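Local coordinates for protein putative ATP-dependent endonuclease of the OLD family (PDB 6P74) that degrades linear or supercoiled double-stranded DNA from 5' to 3' with divalent metal ions and has a DNA-stimulated ATPase activity, at residues 5-10 and 70-75; 83-88 and 113-118; 91-96 and 104-109. All blocks are in the same frame, centred on the assembly; numbering follows the deposited sequence.

Contact 1: 5-10 and 70-75; sequences LQVKNF and IEITVH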
loop_
_atom_site.group_PDB
_atom_site.type_symbol
_atom_site.label_atom_id
_atom_site.label_comp_id
_atom_site.label_asym_id
_atom_site.label_seq_id
_atom_site.Cartn_x
_atom_site.Cartn_y
_atom_site.Cartn_z
ATOM N N LEU A 5 18.857 11.238 -4.843
ATOM C CA LEU A 5 17.883 10.243 -5.267
ATOM C C LEU A 5 17.432 10.615 -6.671
ATOM O O LEU A 5 17.093 11.775 -6.925
ATOM C CB LEU A 5 16.672 10.151 -4.337
ATOM C CG LEU A 5 15.494 9.329 -4.869
ATOM C CD1 LEU A 5 15.820 7.862 -4.806
ATOM C CD2 LEU A 5 14.258 9.621 -4.069
ATOM N N GLN A 6 17.422 9.643 -7.581
ATOM C CA GLN A 6 16.852 9.834 -8.911
ATOM C C GLN A 6 15.781 8.783 -9.138
ATOM O O GLN A 6 15.999 7.600 -8.859
ATOM C CB GLN A 6 17.906 9.758 -10.005
ATOM C CG GLN A 6 18.854 10.931 -9.992
ATOM C CD GLN A 6 20.163 10.645 -10.713
ATOM O OE1 GLN A 6 20.936 9.758 -10.320
ATOM N NE2 GLN A 6 20.421 11.398 -11.776
ATOM N N VAL A 7 14.619 9.215 -9.617
ATOM C CA VAL A 7 13.510 8.308 -9.855
ATOM C C VAL A 7 12.935 8.598 -11.229
ATOM O O VAL A 7 12.649 9.753 -11.559
ATOM C CB VAL A 7 12.429 8.437 -8.769
ATOM C CG1 VAL A 7 11.334 7.425 -8.995
ATOM C CG2 VAL A 7 13.042 8.239 -7.403
ATOM N N LYS A 8 12.773 7.554 -12.034
ATOM C CA LYS A 8 12.202 7.690 -13.365
ATOM C C LYS A 8 11.126 6.635 -13.534
ATOM O O LYS A 8 11.407 5.437 -13.426
ATOM C CB LYS A 8 13.273 7.542 -14.454
ATOM C CG LYS A 8 14.400 8.554 -14.373
ATOM C CD LYS A 8 15.284 8.492 -15.617
ATOM C CE LYS A 8 16.250 9.676 -15.671
ATOM N NZ LYS A 8 16.593 10.093 -17.070
ATOM N N ASN A 9 9.897 7.081 -13.783
ATOM C CA ASN A 9 8.808 6.216 -14.217
ATOM C C ASN A 9 8.232 5.354 -13.096
ATOM O O ASN A 9 7.595 4.321 -13.367
ATOM C CB ASN A 9 9.259 5.336 -15.391
ATOM C CG ASN A 9 9.586 6.151 -16.630
ATOM O OD1 ASN A 9 8.859 7.079 -16.981
ATOM N ND2 ASN A 9 10.684 5.816 -17.294
ATOM N N PHE A 10 8.408 5.755 -11.834
ATOM C CA PHE A 10 7.934 4.974 -10.696
ATOM C C PHE A 10 6.677 5.633 -10.117
ATOM O O PHE A 10 6.752 6.705 -9.507
ATOM C CB PHE A 10 9.035 4.833 -9.647
ATOM C CG PHE A 10 8.597 4.108 -8.416
ATOM C CD1 PHE A 10 8.163 2.789 -8.492
ATOM C CD2 PHE A 10 8.595 4.747 -7.183
ATOM C CE1 PHE A 10 7.740 2.118 -7.365
ATOM C CE2 PHE A 10 8.181 4.080 -6.048
ATOM C CZ PHE A 10 7.754 2.762 -6.139
ATOM N N ILE A 70 11.155 1.467 -15.014
ATOM C CA ILE A 70 11.347 2.071 -13.703
ATOM C C ILE A 70 12.838 2.119 -13.381
ATOM O O ILE A 70 13.561 1.130 -13.559
ATOM C CB ILE A 70 10.569 1.283 -12.642
ATOM C CG1 ILE A 70 9.063 1.406 -12.904
ATOM C CG2 ILE A 70 10.949 1.755 -11.246
ATOM C CD1 ILE A 70 8.201 0.402 -12.134
ATOM N N GLU A 71 13.303 3.271 -12.894
ATOM C CA GLU A 71 14.711 3.477 -12.552
ATOM C C GLU A 71 14.800 4.260 -11.249
ATOM O O GLU A 71 14.365 5.411 -11.194
ATOM C CB GLU A 71 15.435 4.244 -13.657
ATOM C CG GLU A 71 16.329 3.448 -14.550
ATOM C CD GLU A 71 17.149 4.355 -15.449
ATOM O OE1 GLU A 71 16.727 4.615 -16.598
ATOM O OE2 GLU A 71 18.205 4.836 -14.988
ATOM N N ILE A 72 15.389 3.668 -10.215
ATOM C CA ILE A 72 15.651 4.381 -8.971
ATOM C C ILE A 72 17.145 4.310 -8.677
ATOM O O ILE A 72 17.704 3.218 -8.519
ATOM C CB ILE A 72 14.834 3.815 -7.805
ATOM C CG1 ILE A 72 13.351 3.828 -8.157
ATOM C CG2 ILE A 72 15.076 4.645 -6.579
ATOM C CD1 ILE A 72 12.518 2.917 -7.310
ATOM N N THR A 73 17.785 5.473 -8.583
ATOM C CA THR A 73 19.215 5.565 -8.308
ATOM C C THR A 73 19.422 6.275 -6.975
ATOM O O THR A 73 18.961 7.406 -6.796
ATOM C CB THR A 73 19.938 6.313 -9.438
ATOM O OG1 THR A 73 19.691 5.665 -10.690
ATOM C CG2 THR A 73 21.433 6.348 -9.183
ATOM N N VAL A 74 20.117 5.627 -6.042
ATOM C CA VAL A 74 20.441 6.244 -4.758
ATOM C C VAL A 74 21.950 6.419 -4.665
ATOM O O VAL A 74 22.703 5.453 -4.811
ATOM C CB VAL A 74 19.920 5.419 -3.578
ATOM C CG1 VAL A 74 20.057 6.220 -2.310
ATOM C CG2 VAL A 74 18.482 5.030 -3.809
ATOM N N HIS A 75 22.390 7.649 -4.422
ATOM C CA HIS A 75 23.798 7.978 -4.262
ATOM C C HIS A 75 24.136 8.158 -2.789
ATOM O O HIS A 75 23.318 8.636 -1.999
ATOM C CB HIS A 75 24.160 9.262 -5.004
ATOM C CG HIS A 75 23.812 9.252 -6.456
ATOM N ND1 HIS A 75 24.768 9.299 -7.450
ATOM C CD2 HIS A 75 22.613 9.232 -7.086
ATOM C CE1 HIS A 75 24.172 9.308 -8.629
ATOM N NE2 HIS A 75 22.865 9.267 -8.437
#
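Q6 pairs with T73, and K8 with E71, through two hydrogen bonds each between antiparallel strands. Q6 N to T73 O and T73 N to Q6 O are both 2.8 Å, and K8 N bonds to E71 O in the same way. The segment axes run 4.7 Å apart, antiparallel at 178°.

One side-chain hydrogen bond is added on the face of Q6 and T73. H75 NE2 donates a hydrogen bond to Q6 OE1 at 2.7 Å. The oxygen lies near the plane of the imidazole, at its edge, but the donor stands 38° out of the amide plane. Q6 runs extended beyond CG past T73, and its OE1 also touches T73 CG2.

The other face is apolar. L5 CD1 meets I72 CG2 at 3.7 Å, with the two side chains side by side. With CG anti to the backbone N (chi1 177°), the F10 ring is brought under I72 CD1, which sits toward its rim, and against T36 and L43 of helix 34-45, whose first turn carries K34 and T35 of the probable ATP-binding P-loop. The Q6 amide oxygen can only accept, so H75 probably carries a hydrogen on NE2, and the bond holds the imidazole edge toward Q6.

Contact 2: 83-88 and 113-118; sequences GSFNIT and NVPRYP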
loop_
_atom_site.group_PDB
_atom_site.type_symbol
_atom_site.label_atom_id
_atom_site.label_comp_id
_atom_site.label_asym_id
_atom_site.label_seq_id
_atom_site.Cartn_x
_atom_site.Cartn_y
_atom_site.Cartn_z
ATOM N N GLY A 83 37.114 -4.663 -2.978
ATOM C CA GLY A 83 38.349 -4.968 -3.681
ATOM C C GLY A 83 38.981 -3.719 -4.267
ATOM O O GLY A 83 39.457 -2.852 -3.531
ATOM N N SER A 84 38.989 -3.602 -5.591
ATOM C CA SER A 84 39.560 -2.438 -6.250
ATOM C C SER A 84 38.497 -1.459 -6.731
ATOM O O SER A 84 38.828 -0.495 -7.424
ATOM C CB SER A 84 40.438 -2.870 -7.423
ATOM O OG SER A 84 39.657 -3.565 -8.375
ATOM N N PHE A 85 37.238 -1.678 -6.380
ATOM C CA PHE A 85 36.144 -0.820 -6.814
ATOM C C PHE A 85 35.664 0.053 -5.664
ATOM O O PHE A 85 35.616 -0.390 -4.513
ATOM C CB PHE A 85 34.978 -1.645 -7.355
ATOM C CG PHE A 85 35.355 -2.524 -8.506
ATOM C CD1 PHE A 85 35.685 -1.973 -9.732
ATOM C CD2 PHE A 85 35.399 -3.899 -8.360
ATOM C CE1 PHE A 85 36.047 -2.781 -10.798
ATOM C CE2 PHE A 85 35.764 -4.713 -9.419
ATOM C CZ PHE A 85 36.087 -4.154 -10.640
ATOM N N ASN A 86 35.318 1.295 -5.983
ATOM C CA ASN A 86 34.684 2.214 -5.041
ATOM C C ASN A 86 33.301 2.558 -5.578
ATOM O O ASN A 86 33.175 3.314 -6.548
ATOM C CB ASN A 86 35.524 3.475 -4.837
ATOM C CG ASN A 86 36.862 3.181 -4.194
ATOM O OD1 ASN A 86 36.933 2.863 -3.010
ATOM N ND2 ASN A 86 37.933 3.284 -4.973
ATOM N N ILE A 87 32.278 2.007 -4.952
ATOM C CA ILE A 87 30.901 2.217 -5.371
ATOM C C ILE A 87 30.309 3.378 -4.596
ATOM O O ILE A 87 30.460 3.465 -3.371
ATOM C CB ILE A 87 30.072 0.943 -5.150
ATOM C CG1 ILE A 87 30.688 -0.226 -5.922
ATOM C CG2 ILE A 87 28.603 1.211 -5.498
ATOM C CD1 ILE A 87 31.106 0.133 -7.339
ATOM N N THR A 88 29.608 4.264 -5.303
ATOM C CA THR A 88 29.003 5.445 -4.695
ATOM C C THR A 88 27.499 5.536 -4.939
ATOM O O THR A 88 26.891 6.560 -4.602
ATOM C CB THR A 88 29.697 6.720 -5.200
ATOM O OG1 THR A 88 29.281 7.003 -6.541
ATOM C CG2 THR A 88 31.218 6.546 -5.182
ATOM N N ASN A 113 29.217 4.886 -13.914
ATOM C CA ASN A 113 29.342 3.657 -14.690
ATOM C C ASN A 113 29.304 2.429 -13.791
ATOM O O ASN A 113 29.685 2.477 -12.617
ATOM C CB ASN A 113 30.641 3.638 -15.490
ATOM C CG ASN A 113 30.865 4.916 -16.237
ATOM O OD1 ASN A 113 31.799 5.665 -15.938
ATOM N ND2 ASN A 113 29.995 5.195 -17.208
ATOM N N VAL A 114 28.849 1.321 -14.362
ATOM C CA VAL A 114 28.918 0.033 -13.680
ATOM C C VAL A 114 30.309 -0.554 -13.901
ATOM O O VAL A 114 30.682 -0.837 -15.051
ATOM C CB VAL A 114 27.830 -0.920 -14.190
ATOM C CG1 VAL A 114 27.951 -2.274 -13.500
ATOM C CG2 VAL A 114 26.436 -0.294 -13.983
ATOM N N PRO A 115 31.102 -0.754 -12.845
ATOM C CA PRO A 115 32.432 -1.348 -13.026
ATOM C C PRO A 115 32.320 -2.762 -13.573
ATOM O O PRO A 115 31.398 -3.502 -13.229
ATOM C CB PRO A 115 33.027 -1.348 -11.611
ATOM C CG PRO A 115 32.152 -0.491 -10.792
ATOM C CD PRO A 115 30.790 -0.523 -11.425
ATOM N N ARG A 116 33.260 -3.142 -14.435
ATOM C CA ARG A 116 33.337 -4.534 -14.845
ATOM C C ARG A 116 34.720 -5.087 -14.531
ATOM O O ARG A 116 35.690 -4.346 -14.360
ATOM C CB ARG A 116 32.981 -4.724 -16.334
ATOM C CG ARG A 116 33.928 -4.123 -17.365
ATOM C CD ARG A 116 33.177 -3.865 -18.672
ATOM N NE ARG A 116 32.037 -2.987 -18.420
ATOM C CZ ARG A 116 30.776 -3.395 -18.296
ATOM N NH1 ARG A 116 30.478 -4.682 -18.432
ATOM N NH2 ARG A 116 29.813 -2.512 -18.044
ATOM N N TYR A 117 34.779 -6.405 -14.409
ATOM C CA TYR A 117 36.024 -7.102 -14.161
ATOM C C TYR A 117 36.822 -7.198 -15.443
ATOM O O TYR A 117 36.304 -6.950 -16.535
ATOM C CB TYR A 117 35.741 -8.491 -13.593
ATOM C CG TYR A 117 35.438 -8.450 -12.115
ATOM C CD1 TYR A 117 36.471 -8.449 -11.183
ATOM C CD2 TYR A 117 34.123 -8.378 -11.650
ATOM C CE1 TYR A 117 36.211 -8.396 -9.828
ATOM C CE2 TYR A 117 33.851 -8.325 -10.295
ATOM C CZ TYR A 117 34.900 -8.331 -9.386
ATOM O OH TYR A 117 34.648 -8.275 -8.029
ATOM N N PRO A 118 38.101 -7.555 -15.340
ATOM C CA PRO A 118 38.867 -7.854 -16.555
ATOM C C PRO A 118 38.191 -8.911 -17.406
ATOM O O PRO A 118 38.339 -8.909 -18.635
ATOM C CB PRO A 118 40.216 -8.334 -16.000
ATOM C CG PRO A 118 39.902 -8.814 -14.612
ATOM C CD PRO A 118 38.848 -7.880 -14.114
#
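F85 and Y117 form a T-shaped (edge-to-face) pair. The F85 edge points at the Y117 face, with ring centroids 5.2 Å apart and planes at 85°. F85 CE2 is the atom that touches, 3.7 Å from Y117 CZ and off-centre toward the rim of the tyrosine ring.

P115 packs tightly against another part of the same phenyl ring. Its CB lies 3.3 Å from F85 CD1 and 3.4 Å from F85 CE1. The approach is oblique. R116 contributes its backbone: its O lies 3.7 Å from F85 CZ. I87 adds a second apolar touch, with its CD1 against P115 CG at 3.7 Å. No hydrogen bond joins the two segments.

F85 has CG anti to its carbonyl carbon (chi1 -58°), and the ring extends from the strand toward the loop. S84 OG lies over one ring face. L123 touches F85, I87 and Y117, and its backbone bonds to that of P115. R116 leaves the backbone away from F85, and its NH1 bonds to G120 O.

The arrangement is a T-shaped aromatic pair flanked by a proline, joining the start of strand 85-97 to an irregular loop. It packs that loop against the antiparallel sheet of the ATPase domain.

Contact 3: 91-96 and 104-109; sequences RLTCKG and DLEPLD. With SO4 (sulfate ion), chain K.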
loop_
_atom_site.group_PDB
_atom_site.type_symbol
_atom_site.label_atom_id
_atom_site.label_comp_id
_atom_site.label_asym_id
_atom_site.label_seq_id
_atom_site.Cartn_x
_atom_site.Cartn_y
_atom_site.Cartn_z
ATOM N N ARG A 91 21.660 1.489 -8.595
ATOM C CA ARG A 91 20.599 1.785 -9.557
ATOM C C ARG A 91 19.695 0.570 -9.690
ATOM O O ARG A 91 20.142 -0.490 -10.143
ATOM C CB ARG A 91 21.139 2.179 -10.933
ATOM C CG ARG A 91 20.009 2.578 -11.863
ATOM C CD ARG A 91 20.357 2.459 -13.321
ATOM N NE ARG A 91 21.353 3.441 -13.725
ATOM C CZ ARG A 91 22.483 3.136 -14.356
ATOM N NH1 ARG A 91 22.750 1.870 -14.665
ATOM N NH2 ARG A 91 23.338 4.095 -14.693
ATOM N N LEU A 92 18.426 0.732 -9.306
ATOM C CA LEU A 92 17.443 -0.339 -9.366
ATOM C C LEU A 92 16.576 -0.114 -10.595
ATOM O O LEU A 92 15.957 0.948 -10.737
ATOM C CB LEU A 92 16.589 -0.389 -8.097
ATOM C CG LEU A 92 15.533 -1.504 -8.022
ATOM C CD1 LEU A 92 16.186 -2.857 -8.042
ATOM C CD2 LEU A 92 14.667 -1.364 -6.771
ATOM N N THR A 93 16.554 -1.094 -11.490
ATOM C CA THR A 93 15.773 -1.005 -12.711
ATOM C C THR A 93 14.735 -2.114 -12.713
ATOM O O THR A 93 15.019 -3.243 -12.304
ATOM C CB THR A 93 16.656 -1.114 -13.966
ATOM O OG1 THR A 93 17.719 -0.154 -13.907
ATOM C CG2 THR A 93 15.829 -0.855 -15.210
ATOM N N CYS A 94 13.527 -1.790 -13.162
ATOM C CA CYS A 94 12.503 -2.797 -13.415
ATOM C C CYS A 94 11.879 -2.503 -14.769
ATOM O O CYS A 94 11.213 -1.476 -14.937
ATOM C CB CYS A 94 11.441 -2.812 -12.321
ATOM S SG CYS A 94 10.157 -4.052 -12.609
ATOM N N LYS A 95 12.086 -3.405 -15.724
ATOM C CA LYS A 95 11.607 -3.215 -17.085
ATOM C C LYS A 95 11.234 -4.572 -17.654
ATOM O O LYS A 95 11.225 -5.586 -16.951
ATOM C CB LYS A 95 12.670 -2.520 -17.947
ATOM C CG LYS A 95 13.936 -3.337 -18.129
ATOM C CD LYS A 95 15.009 -2.548 -18.848
ATOM C CE LYS A 95 16.350 -3.248 -18.741
ATOM N NZ LYS A 95 17.417 -2.510 -19.471
ATOM N N GLY A 96 10.945 -4.590 -18.942
ATOM C CA GLY A 96 10.663 -5.840 -19.602
ATOM C C GLY A 96 9.979 -5.580 -20.920
ATOM O O GLY A 96 9.461 -4.483 -21.157
ATOM N N ASP A 104 17.191 -5.262 -12.012
ATOM C CA ASP A 104 18.626 -5.278 -11.786
ATOM C C ASP A 104 18.959 -4.274 -10.691
ATOM O O ASP A 104 18.362 -3.195 -10.624
ATOM C CB ASP A 104 19.393 -4.933 -13.067
ATOM C CG ASP A 104 18.932 -5.746 -14.260
ATOM O OD1 ASP A 104 19.018 -6.994 -14.208
ATOM O OD2 ASP A 104 18.479 -5.132 -15.255
ATOM N N LEU A 105 19.896 -4.637 -9.827
ATOM C CA LEU A 105 20.448 -3.727 -8.830
ATOM C C LEU A 105 21.895 -3.482 -9.232
ATOM O O LEU A 105 22.747 -4.351 -9.054
ATOM C CB LEU A 105 20.337 -4.314 -7.427
ATOM C CG LEU A 105 20.746 -3.402 -6.268
ATOM C CD1 LEU A 105 19.913 -2.131 -6.245
ATOM C CD2 LEU A 105 20.653 -4.150 -4.940
ATOM N N GLU A 106 22.175 -2.323 -9.796
ATOM C CA GLU A 106 23.535 -2.247 -10.285
ATOM C C GLU A 106 24.373 -1.304 -9.437
ATOM O O GLU A 106 23.890 -0.237 -9.022
ATOM C CB GLU A 106 23.592 -1.766 -11.735
ATOM C CG GLU A 106 22.790 -2.570 -12.714
ATOM C CD GLU A 106 22.676 -1.852 -14.043
ATOM O OE1 GLU A 106 23.401 -2.241 -14.988
ATOM O OE2 GLU A 106 21.885 -0.876 -14.124
ATOM N N PRO A 107 25.638 -1.654 -9.202
ATOM C CA PRO A 107 26.556 -0.713 -8.567
ATOM C C PRO A 107 27.103 0.280 -9.584
ATOM O O PRO A 107 27.309 -0.032 -10.760
ATOM C CB PRO A 107 27.663 -1.624 -8.028
ATOM C CG PRO A 107 27.750 -2.704 -9.065
ATOM C CD PRO A 107 26.307 -2.924 -9.546
ATOM N N LEU A 108 27.342 1.488 -9.103
ATOM C CA LEU A 108 27.840 2.584 -9.913
ATOM C C LEU A 108 29.043 3.194 -9.221
ATOM O O LEU A 108 29.063 3.319 -7.994
ATOM C CB LEU A 108 26.767 3.678 -10.122
ATOM C CG LEU A 108 25.542 3.385 -10.979
ATOM C CD1 LEU A 108 24.665 4.625 -11.034
ATOM C CD2 LEU A 108 25.955 2.967 -12.376
ATOM N N ASP A 109 30.029 3.601 -10.010
ATOM C CA ASP A 109 31.195 4.275 -9.470
ATOM C C ASP A 109 30.992 5.789 -9.514
ATOM O O ASP A 109 29.980 6.306 -10.005
ATOM C CB ASP A 109 32.473 3.835 -10.212
ATOM C CG ASP A 109 32.491 4.243 -11.699
ATOM O OD1 ASP A 109 31.698 5.119 -12.110
ATOM O OD2 ASP A 109 33.320 3.688 -12.464
HETATM S S SO4 K . 19.040 -8.584 -8.393
HETATM O O1 SO4 K . 19.416 -7.449 -9.234
HETATM O O2 SO4 K . 19.924 -8.681 -7.236
HETATM O O3 SO4 K . 17.663 -8.433 -7.923
HETATM O O4 SO4 K . 19.148 -9.805 -9.187
#
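R91 and E106 form an antiparallel hydrogen-bonded pair, with E106 N to R91 O at 2.8 Å and a return bond from R91 N to E106 O. L92 and L105 follow as a non-hydrogen-bonded pair. T93 N then bonds to D104 O at 2.9 Å. The segment axes are 4.7 Å apart at 153°, which reflects a marked twist.

On the face of R91 and E106 the main link is a salt bridge. R91 NH1 reaches E106 OE2 at 2.9 Å, and the bond is somewhat bent. The oxygen lies close to the guanidinium plane, but the nitrogen comes from 47° out of the carboxylate plane. The arginine bends at chi3 (-68°), which turns its head alongside the glutamate. L108 CD2 lies over one face of the guanidinium, 3.7 Å from R91 NH2. E71 makes a weak, long ion pair with R91 NE.

Strands 85-97 and 100-109 form a beta hairpin in the antiparallel sheet of the ATPase domain. On the opposite face, L92 CD1 touches the backbone O of D104 at 3.4 Å, and L92 CB touches L105 CD1 at 4.2 Å. L105 N donates a hydrogen bond to O1 of a sulfate, probably from the crystallisation liquor, at 2.9 Å; W49 NE1 is hydrogen-bonded to the same ion.

From the N terminus, contact 1 joins strand 2-10 to strand 70-76 and closes a loop that contains the Walker A residues and helix 34-45. Contact 2 opens after that loop is closed, at the start of strand 85-97. It closes on the loop at 113-118, and contact 3 is nested inside it as the hairpin of strands 85-97 and 100-109. Strand 70-76 links contact 1 to contact 3: I72 O and L92 N probably bond, as do I70 N and C94 O. Contacts 2 and 3 meet through T88 N and L108 O, another probable bond. All three contacts reach one antiparallel sheet; segment 113-118 packs on it from a loop.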